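Local coordinates for NAD(P)H dehydrogenase (quinone) (Mycobacterium tuberculosis, PDB 1XDI), which catalyses the reduction of quinones to quinols with NADH or NADPH as electron donor, using one bound FAD per subunit, at residues K52-S57 / D199-L204; Q85-V90 / Q174-D179; A180-L185 / G268-M273. All coordinates share one frame; numbering follows the deposited sequence.

Interaction 1 of 3, residues K52-S57 / D199-L204; sequences KTFIAS and DAYTEL. With FAD (flavin-adenine dinucleotide), chain C.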
loop_
_atom_site.group_PDB
_atom_site.type_symbol
_atom_site.label_atom_id
_atom_site.label_comp_id
_atom_site.label_asym_id
_atom_site.label_seq_id
_atom_site.Cartn_x
_atom_site.Cartn_y
_atom_site.Cartn_z
ATOM N N LYS A 52 3.074 1.146 -37.056
ATOM C CA LYS A 52 3.774 0.144 -36.264
ATOM C C LYS A 52 3.928 -1.123 -37.070
ATOM O O LYS A 52 4.928 -1.812 -36.929
ATOM C CB LYS A 52 3.045 -0.161 -34.934
ATOM C CG LYS A 52 3.406 0.756 -33.697
ATOM C CD LYS A 52 2.912 2.179 -33.852
ATOM C CE LYS A 52 4.057 3.179 -33.922
ATOM N NZ LYS A 52 3.590 4.541 -34.318
ATOM N N THR A 53 2.954 -1.435 -37.916
ATOM C CA THR A 53 3.057 -2.635 -38.743
ATOM C C THR A 53 4.177 -2.372 -39.733
ATOM O O THR A 53 5.163 -3.123 -39.810
ATOM C CB THR A 53 1.758 -2.901 -39.493
ATOM O OG1 THR A 53 0.690 -2.710 -38.569
ATOM C CG2 THR A 53 1.672 -4.343 -40.037
ATOM N N PHE A 54 4.036 -1.288 -40.481
ATOM C CA PHE A 54 5.063 -0.885 -41.455
ATOM C C PHE A 54 6.461 -0.953 -40.842
ATOM O O PHE A 54 7.369 -1.535 -41.425
ATOM C CB PHE A 54 4.808 0.554 -41.940
ATOM C CG PHE A 54 5.682 0.973 -43.048
ATOM C CD1 PHE A 54 5.468 0.499 -44.312
ATOM C CD2 PHE A 54 6.773 1.816 -42.812
ATOM C CE1 PHE A 54 6.348 0.860 -45.369
ATOM C CE2 PHE A 54 7.662 2.180 -43.866
ATOM C CZ PHE A 54 7.449 1.695 -45.146
ATOM N N ILE A 55 6.612 -0.366 -39.657
ATOM C CA ILE A 55 7.891 -0.319 -38.949
ATOM C C ILE A 55 8.381 -1.681 -38.515
ATOM O O ILE A 55 9.589 -1.912 -38.489
ATOM C CB ILE A 55 7.825 0.635 -37.723
ATOM C CG1 ILE A 55 7.809 2.096 -38.187
ATOM C CG2 ILE A 55 8.960 0.410 -36.841
ATOM C CD1 ILE A 55 7.650 3.119 -37.072
ATOM N N ALA A 56 7.458 -2.586 -38.205
ATOM C CA ALA A 56 7.830 -3.938 -37.776
ATOM C C ALA A 56 8.404 -4.740 -38.926
ATOM O O ALA A 56 9.289 -5.572 -38.732
ATOM C CB ALA A 56 6.625 -4.668 -37.212
ATOM N N SER A 57 7.863 -4.505 -40.118
ATOM C CA SER A 57 8.327 -5.180 -41.332
ATOM C C SER A 57 9.704 -4.675 -41.643
ATOM O O SER A 57 10.569 -5.439 -41.992
ATOM C CB SER A 57 7.429 -4.879 -42.529
ATOM O OG SER A 57 6.160 -5.474 -42.363
ATOM N N ASP A 199 12.983 7.067 -39.501
ATOM C CA ASP A 199 13.708 5.899 -39.072
ATOM C C ASP A 199 13.307 4.689 -39.911
ATOM O O ASP A 199 14.146 3.968 -40.433
ATOM C CB ASP A 199 13.416 5.676 -37.608
ATOM C CG ASP A 199 14.249 4.551 -36.990
ATOM O OD1 ASP A 199 14.561 3.524 -37.649
ATOM O OD2 ASP A 199 14.545 4.662 -35.783
ATOM N N ALA A 200 12.011 4.436 -40.038
ATOM C CA ALA A 200 11.557 3.285 -40.843
ATOM C C ALA A 200 12.096 3.320 -42.300
ATOM O O ALA A 200 12.668 2.346 -42.770
ATOM C CB ALA A 200 9.990 3.213 -40.845
ATOM N N TYR A 201 11.911 4.430 -43.010
ATOM C CA TYR A 201 12.413 4.519 -44.383
ATOM C C TYR A 201 13.970 4.430 -44.508
ATOM O O TYR A 201 14.474 3.835 -45.442
ATOM C CB TYR A 201 11.803 5.766 -45.076
ATOM C CG TYR A 201 10.340 5.530 -45.524
ATOM C CD1 TYR A 201 10.055 4.637 -46.566
ATOM C CD2 TYR A 201 9.232 6.184 -44.911
ATOM C CE1 TYR A 201 8.718 4.411 -47.009
ATOM C CE2 TYR A 201 7.855 5.933 -45.344
ATOM C CZ TYR A 201 7.618 5.052 -46.412
ATOM O OH TYR A 201 6.340 4.847 -47.002
ATOM N N THR A 202 14.720 4.969 -43.560
ATOM C CA THR A 202 16.190 4.900 -43.568
ATOM C C THR A 202 16.589 3.413 -43.466
ATOM O O THR A 202 17.615 2.984 -43.957
ATOM C CB THR A 202 16.768 5.679 -42.310
ATOM O OG1 THR A 202 16.582 7.089 -42.497
ATOM C CG2 THR A 202 18.254 5.302 -42.016
ATOM N N GLU A 203 15.764 2.620 -42.803
ATOM C CA GLU A 203 16.059 1.211 -42.630
ATOM C C GLU A 203 15.739 0.425 -43.887
ATOM O O GLU A 203 16.367 -0.601 -44.147
ATOM C CB GLU A 203 15.288 0.669 -41.430
ATOM C CG GLU A 203 15.893 1.060 -40.111
ATOM C CD GLU A 203 17.308 0.522 -39.998
ATOM O OE1 GLU A 203 17.464 -0.713 -40.101
ATOM O OE2 GLU A 203 18.256 1.327 -39.820
ATOM N N LEU A 204 14.768 0.888 -44.668
ATOM C CA LEU A 204 14.482 0.214 -45.918
ATOM C C LEU A 204 15.530 0.654 -46.929
ATOM O O LEU A 204 15.414 0.338 -48.120
ATOM C CB LEU A 204 13.062 0.548 -46.463
ATOM C CG LEU A 204 11.927 -0.239 -45.791
ATOM C CD1 LEU A 204 10.627 0.059 -46.460
ATOM C CD2 LEU A 204 12.233 -1.739 -45.820
HETATM P PA FAD C . -9.790 7.891 -33.594
HETATM O O1A FAD C . -9.120 8.935 -34.479
HETATM O O2A FAD C . -9.025 6.585 -33.389
HETATM O O5B FAD C . -11.137 7.626 -34.256
HETATM C C5B FAD C . -12.375 8.299 -34.015
HETATM C C4B FAD C . -13.213 7.649 -35.095
HETATM O O4B FAD C . -14.546 8.092 -35.069
HETATM C C3B FAD C . -12.753 7.832 -36.639
HETATM O O3B FAD C . -11.965 6.752 -37.140
HETATM C C2B FAD C . -13.980 8.030 -37.395
HETATM O O2B FAD C . -14.468 6.964 -38.214
HETATM C C1B FAD C . -15.047 8.343 -36.376
HETATM N N9A FAD C . -15.709 9.583 -36.473
HETATM C C8A FAD C . -15.294 10.882 -36.687
HETATM N N7A FAD C . -16.274 11.748 -36.722
HETATM C C5A FAD C . -17.394 10.995 -36.522
HETATM C C6A FAD C . -18.768 11.282 -36.451
HETATM N N6A FAD C . -19.247 12.501 -36.586
HETATM N N1A FAD C . -19.640 10.236 -36.233
HETATM C C2A FAD C . -19.206 8.973 -36.088
HETATM N N3A FAD C . -17.870 8.604 -36.143
HETATM C C4A FAD C . -17.054 9.759 -36.378
HETATM N N1 FAD C . -1.069 6.468 -30.144
HETATM C C2 FAD C . -0.493 5.529 -29.334
HETATM O O2 FAD C . -0.923 5.308 -28.186
HETATM N N3 FAD C . 0.586 4.817 -29.807
HETATM C C4 FAD C . 1.153 4.946 -31.044
HETATM O O4 FAD C . 2.116 4.242 -31.346
HETATM C C4X FAD C . 0.591 5.864 -31.827
HETATM N N5 FAD C . 1.162 6.009 -33.123
HETATM C C5X FAD C . 0.561 6.982 -33.962
HETATM C C6 FAD C . 1.046 7.181 -35.274
HETATM C C7 FAD C . 0.489 8.143 -36.158
HETATM C C7M FAD C . 1.058 8.307 -37.589
HETATM C C8 FAD C . -0.591 8.940 -35.677
HETATM C C8M FAD C . -1.251 10.013 -36.527
HETATM C C9 FAD C . -1.096 8.763 -34.422
HETATM C C9A FAD C . -0.582 7.807 -33.553
HETATM N N10 FAD C . -1.091 7.557 -32.190
HETATM C C10 FAD C . -0.529 6.618 -31.372
HETATM C "C1'" FAD C . -2.217 8.317 -31.798
HETATM C "C2'" FAD C . -3.496 7.547 -31.657
HETATM O "O2'" FAD C . -3.767 6.848 -32.922
HETATM C "C3'" FAD C . -4.669 8.426 -31.324
HETATM O "O3'" FAD C . -4.473 8.945 -30.034
HETATM C "C4'" FAD C . -6.006 7.716 -31.237
HETATM O "O4'" FAD C . -6.181 7.233 -32.622
HETATM C "C5'" FAD C . -7.193 8.519 -31.019
HETATM O "O5'" FAD C . -8.308 7.653 -30.864
HETATM P P FAD C . -9.788 8.143 -30.782
HETATM O O1P FAD C . -10.536 6.971 -30.510
HETATM O O2P FAD C . -9.999 9.306 -29.893
HETATM O O3P FAD C . -9.989 8.633 -32.230
#
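Phe54 puts the far end of its ring over one face of Tyr201: Phe54 CZ is 3.5 Å from Tyr201 CE1, and Phe54 CE2 lies above the plane toward the rim. The planes are inclined at 47° and the ring centres are 5.0 Å apart, an oblique pair in which neither ring stacks flat on the other. Phe54 takes this place because its CG stands anti to the backbone N (chi1 -172°), sending the ring out from helix 48-64 toward helix 192-203. Ala200 CB sits at the edge of the Phe54 ring, 4.0 Å from Phe54 CE2, and also meets Ile55 CG1 at 3.6 Å. Leu204 CD1 closes the far end, 3.8 Å from Phe54 CZ. No hydrogen bond crosses between the segments; the axes of 52-57 and 199-203 approach to 9.5 Å and run 30° from parallel. Around this apolar seam, Ile86 and His87 of helix 83-107 pack on Phe54, and Leu175 on Tyr201. Asp199 leaves the seam for salt bridges with Arg236 and Arg359, while Phe72 of the second subunit packs on Leu204. At the start of 52-57, Lys52 bends at chi2 and chi3 to bring NZ to the flavin. Lys52 NZ donates to FAD N5 at 3.1 Å and more weakly to FAD O4 at 3.3 Å, and Glu196, from the same helix as Ala200, holds this NZ in a salt bridge. Such a lysine-glutamate pair beside flavin N5 is a familiar feature of the pyridine nucleotide-disulphide oxidoreductases, in which, as here, a helix of the FAD-binding domain packs on the first helix of the NAD(P)H-binding Rossmann domain.

Interaction 2 of 3, residues Q85-V90 / Q174-D179; sequences QIHARV and QLYDLD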
loop_
_atom_site.group_PDB
_atom_site.type_symbol
_atom_site.label_atom_id
_atom_site.label_comp_id
_atom_site.label_asym_id
_atom_site.label_seq_id
_atom_site.Cartn_x
_atom_site.Cartn_y
_atom_site.Cartn_z
ATOM N N GLN A 85 4.105 -5.989 -51.124
ATOM C CA GLN A 85 3.602 -6.969 -50.174
ATOM C C GLN A 85 3.692 -6.441 -48.722
ATOM O O GLN A 85 2.867 -6.829 -47.874
ATOM C CB GLN A 85 4.232 -8.367 -50.342
ATOM C CG GLN A 85 5.648 -8.413 -50.743
ATOM C CD GLN A 85 6.090 -9.834 -51.147
ATOM O OE1 GLN A 85 6.236 -10.719 -50.294
ATOM N NE2 GLN A 85 6.306 -10.050 -52.455
ATOM N N ILE A 86 4.638 -5.541 -48.434
ATOM C CA ILE A 86 4.707 -4.965 -47.095
ATOM C C ILE A 86 3.384 -4.186 -46.894
ATOM O O ILE A 86 2.671 -4.388 -45.887
ATOM C CB ILE A 86 5.890 -3.975 -46.945
ATOM C CG1 ILE A 86 7.191 -4.724 -46.792
ATOM C CG2 ILE A 86 5.690 -3.062 -45.736
ATOM C CD1 ILE A 86 8.368 -3.835 -47.069
ATOM N N HIS A 87 3.073 -3.297 -47.845
ATOM C CA HIS A 87 1.848 -2.483 -47.817
ATOM C C HIS A 87 0.609 -3.418 -47.693
ATOM O O HIS A 87 -0.298 -3.196 -46.911
ATOM C CB HIS A 87 1.761 -1.645 -49.106
ATOM C CG HIS A 87 2.734 -0.504 -49.175
ATOM N ND1 HIS A 87 2.773 0.374 -50.239
ATOM C CD2 HIS A 87 3.621 -0.021 -48.265
ATOM C CE1 HIS A 87 3.623 1.350 -49.974
ATOM N NE2 HIS A 87 4.152 1.138 -48.782
ATOM N N ALA A 88 0.587 -4.492 -48.468
ATOM C CA ALA A 88 -0.537 -5.420 -48.449
ATOM C C ALA A 88 -0.703 -6.007 -47.032
ATOM O O ALA A 88 -1.831 -6.344 -46.575
ATOM C CB ALA A 88 -0.304 -6.497 -49.459
ATOM N N ARG A 89 0.428 -6.130 -46.336
ATOM C CA ARG A 89 0.403 -6.686 -44.999
ATOM C C ARG A 89 -0.063 -5.586 -44.112
ATOM O O ARG A 89 -0.689 -5.829 -43.074
ATOM C CB ARG A 89 1.756 -7.125 -44.545
ATOM C CG ARG A 89 1.702 -7.653 -43.189
ATOM C CD ARG A 89 3.085 -7.616 -42.534
ATOM N NE ARG A 89 3.069 -8.317 -41.255
ATOM C CZ ARG A 89 3.907 -8.097 -40.250
ATOM N NH1 ARG A 89 4.874 -7.177 -40.342
ATOM N NH2 ARG A 89 3.759 -8.812 -39.137
ATOM N N VAL A 90 0.221 -4.356 -44.520
ATOM C CA VAL A 90 -0.211 -3.250 -43.704
ATOM C C VAL A 90 -1.712 -3.125 -43.747
ATOM O O VAL A 90 -2.326 -2.977 -42.701
ATOM C CB VAL A 90 0.471 -1.955 -44.132
ATOM C CG1 VAL A 90 -0.228 -0.706 -43.539
ATOM C CG2 VAL A 90 1.877 -2.042 -43.676
ATOM N N GLN A 174 -1.435 8.151 -46.527
ATOM C CA GLN A 174 -1.173 7.755 -47.910
ATOM C C GLN A 174 0.106 6.971 -48.269
ATOM O O GLN A 174 0.173 6.397 -49.324
ATOM C CB GLN A 174 -1.254 8.993 -48.763
ATOM C CG GLN A 174 -2.559 9.698 -48.508
ATOM C CD GLN A 174 -2.633 11.019 -49.216
ATOM O OE1 GLN A 174 -1.711 11.821 -49.144
ATOM N NE2 GLN A 174 -3.721 11.256 -49.898
ATOM N N LEU A 175 1.112 6.932 -47.415
ATOM C CA LEU A 175 2.332 6.201 -47.728
ATOM C C LEU A 175 2.217 4.749 -48.306
ATOM O O LEU A 175 3.045 4.327 -49.116
ATOM C CB LEU A 175 3.206 6.152 -46.470
ATOM C CG LEU A 175 3.685 7.506 -46.002
ATOM C CD1 LEU A 175 4.064 7.507 -44.558
ATOM C CD2 LEU A 175 4.872 7.890 -46.870
ATOM N N TYR A 176 1.216 3.985 -47.888
ATOM C CA TYR A 176 1.097 2.591 -48.296
ATOM C C TYR A 176 0.427 2.397 -49.616
ATOM O O TYR A 176 0.086 1.282 -49.998
ATOM C CB TYR A 176 0.366 1.818 -47.220
ATOM C CG TYR A 176 0.789 2.273 -45.847
ATOM C CD1 TYR A 176 2.096 2.113 -45.390
ATOM C CD2 TYR A 176 -0.124 2.863 -45.004
ATOM C CE1 TYR A 176 2.450 2.529 -44.121
ATOM C CE2 TYR A 176 0.225 3.291 -43.739
ATOM C CZ TYR A 176 1.493 3.129 -43.305
ATOM O OH TYR A 176 1.799 3.636 -42.064
ATOM N N ASP A 177 0.237 3.497 -50.315
ATOM C CA ASP A 177 -0.338 3.468 -51.626
ATOM C C ASP A 177 0.707 3.454 -52.712
ATOM O O ASP A 177 0.376 3.286 -53.880
ATOM C CB ASP A 177 -1.184 4.672 -51.798
ATOM C CG ASP A 177 -2.312 4.673 -50.856
ATOM O OD1 ASP A 177 -2.686 3.554 -50.441
ATOM O OD2 ASP A 177 -2.835 5.767 -50.558
ATOM N N LEU A 178 1.964 3.658 -52.331
ATOM C CA LEU A 178 3.079 3.661 -53.262
ATOM C C LEU A 178 3.448 2.226 -53.608
ATOM O O LEU A 178 3.350 1.341 -52.745
ATOM C CB LEU A 178 4.312 4.285 -52.629
ATOM C CG LEU A 178 4.245 5.619 -51.920
ATOM C CD1 LEU A 178 5.560 5.772 -51.231
ATOM C CD2 LEU A 178 4.016 6.799 -52.875
ATOM N N ASP A 179 3.907 1.995 -54.845
ATOM C CA ASP A 179 4.321 0.651 -55.244
ATOM C C ASP A 179 5.822 0.506 -55.348
ATOM O O ASP A 179 6.324 -0.506 -55.860
ATOM C CB ASP A 179 3.686 0.248 -56.562
ATOM C CG ASP A 179 2.245 -0.202 -56.385
ATOM O OD1 ASP A 179 2.005 -1.197 -55.613
ATOM O OD2 ASP A 179 1.358 0.442 -57.019
#
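His87 lays one face of its imidazole against the backbone of Tyr176. Tyr176 CA stands almost on the ring normal, 3.3 Å from the centroid of the His87 ring, a CH-pi contact over the middle of the face. The torsions bring the two together: His87 CG is anti to its own carbonyl carbon (chi1 -72°), which drives the ring straight out from helix 83-107 into the turn of 174-179. The Tyr176 phenol rises over the same face of the imidazole, edge first. The planes meet at 82° with centroids 5.7 Å apart, an offset edge-to-face pair in which tyrosine supplies the edge. One helical turn on, Val90 reaches a different surface of that phenol. With CG1 anti to the backbone N (chi1 165°), this methyl sits over the centre of the Tyr176 ring, 3.8 Å from its centroid; Leu175 CB lies on the opposite face, nearer the rim. The tyrosine is thus held between two aliphatic groups, with histidine at its rim. Residues 174-179 belong to the connection between strands 169-171 and 185-188 of the Rossmann sheet whose domain in this family binds NAD(P)H, whereas helix 83-107 packs beside helix 48-64, whose Lys52 binds FAD; the contact therefore ties that domain to the FAD-binding side, and the Tyr176 side chain ends about 7 Å from the nearest part of FAD. Pro50 of helix 48-64 touches both Val90 and Tyr176, and Phe197 of helix 192-203 also packs on the phenol. Lys91 NZ hydrogen-bonds Tyr176 O, binding the turn back to helix 83-107. On another side of that helix, Arg89 extends to Ser57 OG and to Met394 O of the second subunit.

Interaction 3 of 3, residues A180-L185 / G268-M273; sequences ALPDHL and GSHALM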
loop_
_atom_site.group_PDB
_atom_site.type_symbol
_atom_site.label_atom_id
_atom_site.label_comp_id
_atom_site.label_asym_id
_atom_site.label_seq_id
_atom_site.Cartn_x
_atom_site.Cartn_y
_atom_site.Cartn_z
ATOM N N ALA A 180 6.545 1.515 -54.871
ATOM C CA ALA A 180 8.002 1.477 -54.905
ATOM C C ALA A 180 8.633 2.410 -53.896
ATOM O O ALA A 180 8.092 3.468 -53.604
ATOM C CB ALA A 180 8.486 1.816 -56.278
ATOM N N LEU A 181 9.778 2.033 -53.351
ATOM C CA LEU A 181 10.444 2.917 -52.401
ATOM C C LEU A 181 10.852 4.253 -53.035
ATOM O O LEU A 181 11.333 4.314 -54.140
ATOM C CB LEU A 181 11.691 2.254 -51.828
ATOM C CG LEU A 181 11.473 1.020 -50.977
ATOM C CD1 LEU A 181 12.802 0.651 -50.370
ATOM C CD2 LEU A 181 10.458 1.272 -49.872
ATOM N N PRO A 182 10.652 5.344 -52.339
ATOM C CA PRO A 182 11.043 6.620 -52.916
ATOM C C PRO A 182 12.534 6.688 -53.179
ATOM O O PRO A 182 13.316 6.053 -52.502
ATOM C CB PRO A 182 10.625 7.596 -51.831
ATOM C CG PRO A 182 9.334 6.964 -51.331
ATOM C CD PRO A 182 9.814 5.547 -51.147
ATOM N N ASP A 183 12.936 7.474 -54.163
ATOM C CA ASP A 183 14.359 7.663 -54.459
ATOM C C ASP A 183 15.000 8.584 -53.453
ATOM O O ASP A 183 16.088 8.310 -52.987
ATOM C CB ASP A 183 14.530 8.229 -55.842
ATOM C CG ASP A 183 14.567 7.143 -56.874
ATOM O OD1 ASP A 183 13.639 6.303 -56.907
ATOM O OD2 ASP A 183 15.546 7.110 -57.655
ATOM N N HIS A 184 14.304 9.672 -53.120
ATOM C CA HIS A 184 14.749 10.659 -52.137
ATOM C C HIS A 184 13.531 11.166 -51.389
ATOM O O HIS A 184 12.801 11.988 -51.921
ATOM C CB HIS A 184 15.373 11.873 -52.801
ATOM C CG HIS A 184 15.989 12.831 -51.830
ATOM N ND1 HIS A 184 16.226 14.153 -52.132
ATOM C CD2 HIS A 184 16.426 12.652 -50.564
ATOM C CE1 HIS A 184 16.778 14.750 -51.091
ATOM N NE2 HIS A 184 16.910 13.859 -50.129
ATOM N N LEU A 185 13.324 10.696 -50.159
ATOM C CA LEU A 185 12.193 11.110 -49.343
ATOM C C LEU A 185 12.433 12.389 -48.520
ATOM O O LEU A 185 13.396 12.494 -47.721
ATOM C CB LEU A 185 11.757 9.975 -48.400
ATOM C CG LEU A 185 10.558 10.321 -47.487
ATOM C CD1 LEU A 185 9.422 10.804 -48.322
ATOM C CD2 LEU A 185 10.075 9.120 -46.676
ATOM N N GLY A 268 13.067 16.153 -53.805
ATOM C CA GLY A 268 13.048 14.725 -53.589
ATOM C C GLY A 268 12.104 14.056 -54.587
ATOM O O GLY A 268 11.595 14.701 -55.524
ATOM N N SER A 269 11.883 12.756 -54.425
ATOM C CA SER A 269 10.925 12.115 -55.296
ATOM C C SER A 269 9.538 12.375 -54.694
ATOM O O SER A 269 8.561 12.639 -55.433
ATOM C CB SER A 269 11.163 10.618 -55.385
ATOM O OG SER A 269 11.654 10.118 -54.163
ATOM N N HIS A 270 9.480 12.344 -53.355
ATOM C CA HIS A 270 8.233 12.519 -52.609
ATOM C C HIS A 270 8.381 13.397 -51.382
ATOM O O HIS A 270 9.473 13.553 -50.852
ATOM C CB HIS A 270 7.717 11.167 -52.100
ATOM C CG HIS A 270 7.825 10.049 -53.090
ATOM N ND1 HIS A 270 6.723 9.467 -53.686
ATOM C CD2 HIS A 270 8.906 9.419 -53.603
ATOM C CE1 HIS A 270 7.123 8.531 -54.525
ATOM N NE2 HIS A 270 8.443 8.484 -54.494
ATOM N N ALA A 271 7.263 13.951 -50.923
ATOM C CA ALA A 271 7.261 14.749 -49.703
ATOM C C ALA A 271 6.195 14.133 -48.775
ATOM O O ALA A 271 5.016 13.946 -49.158
ATOM C CB ALA A 271 6.931 16.211 -49.999
ATOM N N LEU A 272 6.627 13.765 -47.574
ATOM C CA LEU A 272 5.740 13.224 -46.554
ATOM C C LEU A 272 5.418 14.422 -45.624
ATOM O O LEU A 272 6.324 14.924 -44.904
ATOM C CB LEU A 272 6.462 12.139 -45.725
ATOM C CG LEU A 272 5.629 11.160 -44.850
ATOM C CD1 LEU A 272 6.361 10.830 -43.592
ATOM C CD2 LEU A 272 4.296 11.746 -44.469
ATOM N N MET A 273 4.174 14.914 -45.637
ATOM C CA MET A 273 3.820 15.992 -44.702
ATOM C C MET A 273 3.588 15.389 -43.285
ATOM O O MET A 273 2.695 14.537 -43.053
ATOM C CB MET A 273 2.581 16.748 -45.177
ATOM C CG MET A 273 2.807 17.661 -46.382
ATOM S SD MET A 273 4.370 18.582 -46.270
ATOM C CE MET A 273 4.992 18.088 -47.800
#
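His184 and Ser269 grip each other twice. The amide of His184 donates to Ser269 OG over 2.9 Å (N to OG), nearly straight at 171°, and in return Ser269 N donates to His184 O at 2.8 Å, with a more bent N-H...O angle of 149°. The pair stands at the mouth of two neighbouring parallel strands, 185-188 and 270-273, in the five-stranded sheet of the Rossmann domain that in this family binds NAD(P)H. Just beyond it the strands come into register: Leu185 is bridged to His270, their CA atoms 5.3 Å apart, and backbone bonding continues from His270 to Ile186. The His184 side chain turns away from the serine, CG anti to the backbone N (chi1 -173°), and passes alongside Gly268, with His184 ND1 3.5 Å from Gly268 CA. Its ring is fixed at both nitrogens, by Glu267 O at ND1 and Thr209 OG1 at NE2, which links it to strand 208-211 as well. Leu185 and His270 direct their side chains to the same face of the sheet. There Pro182 crosses the His270 imidazole, placing CG over one face, toward the rim, in what looks like a CH-pi contact, its exact spacing uncertain in the model. Deeper in, Tyr201 of helix 192-203 covers Leu185, and Phe197 of the same helix covers Leu272. Leu185 CD1 lies beside two alternate residues of strand 270-273, 3.7 Å from His270 O and 4.2 Å from Leu272 CB.

In the fold
Interactions 1 and 2 are buried contacts between the flavin side and the NAD(P)H-binding domain, and both touch the second subunit; interaction 3, within the latter domain, joins the loop leading into strand 185-188 to the start of strand 270-273, is partly exposed and meets no other chain. Chemistry follows place: helix-to-helix apolar packing in 52-57 / 199-204, aromatic and CH-pi contacts between a helix and a turn in 85-90 / 174-179, backbone and serine hydrogen bonds in 180-185 / 268-273. Tyr201 is shared by all three. With Phe54 on Tyr176, Leu181 on Leu204 and Leu175 on Leu272, apolar contacts run from helices 48-64 and 83-107 past helix 192-203 to the Rossmann sheet.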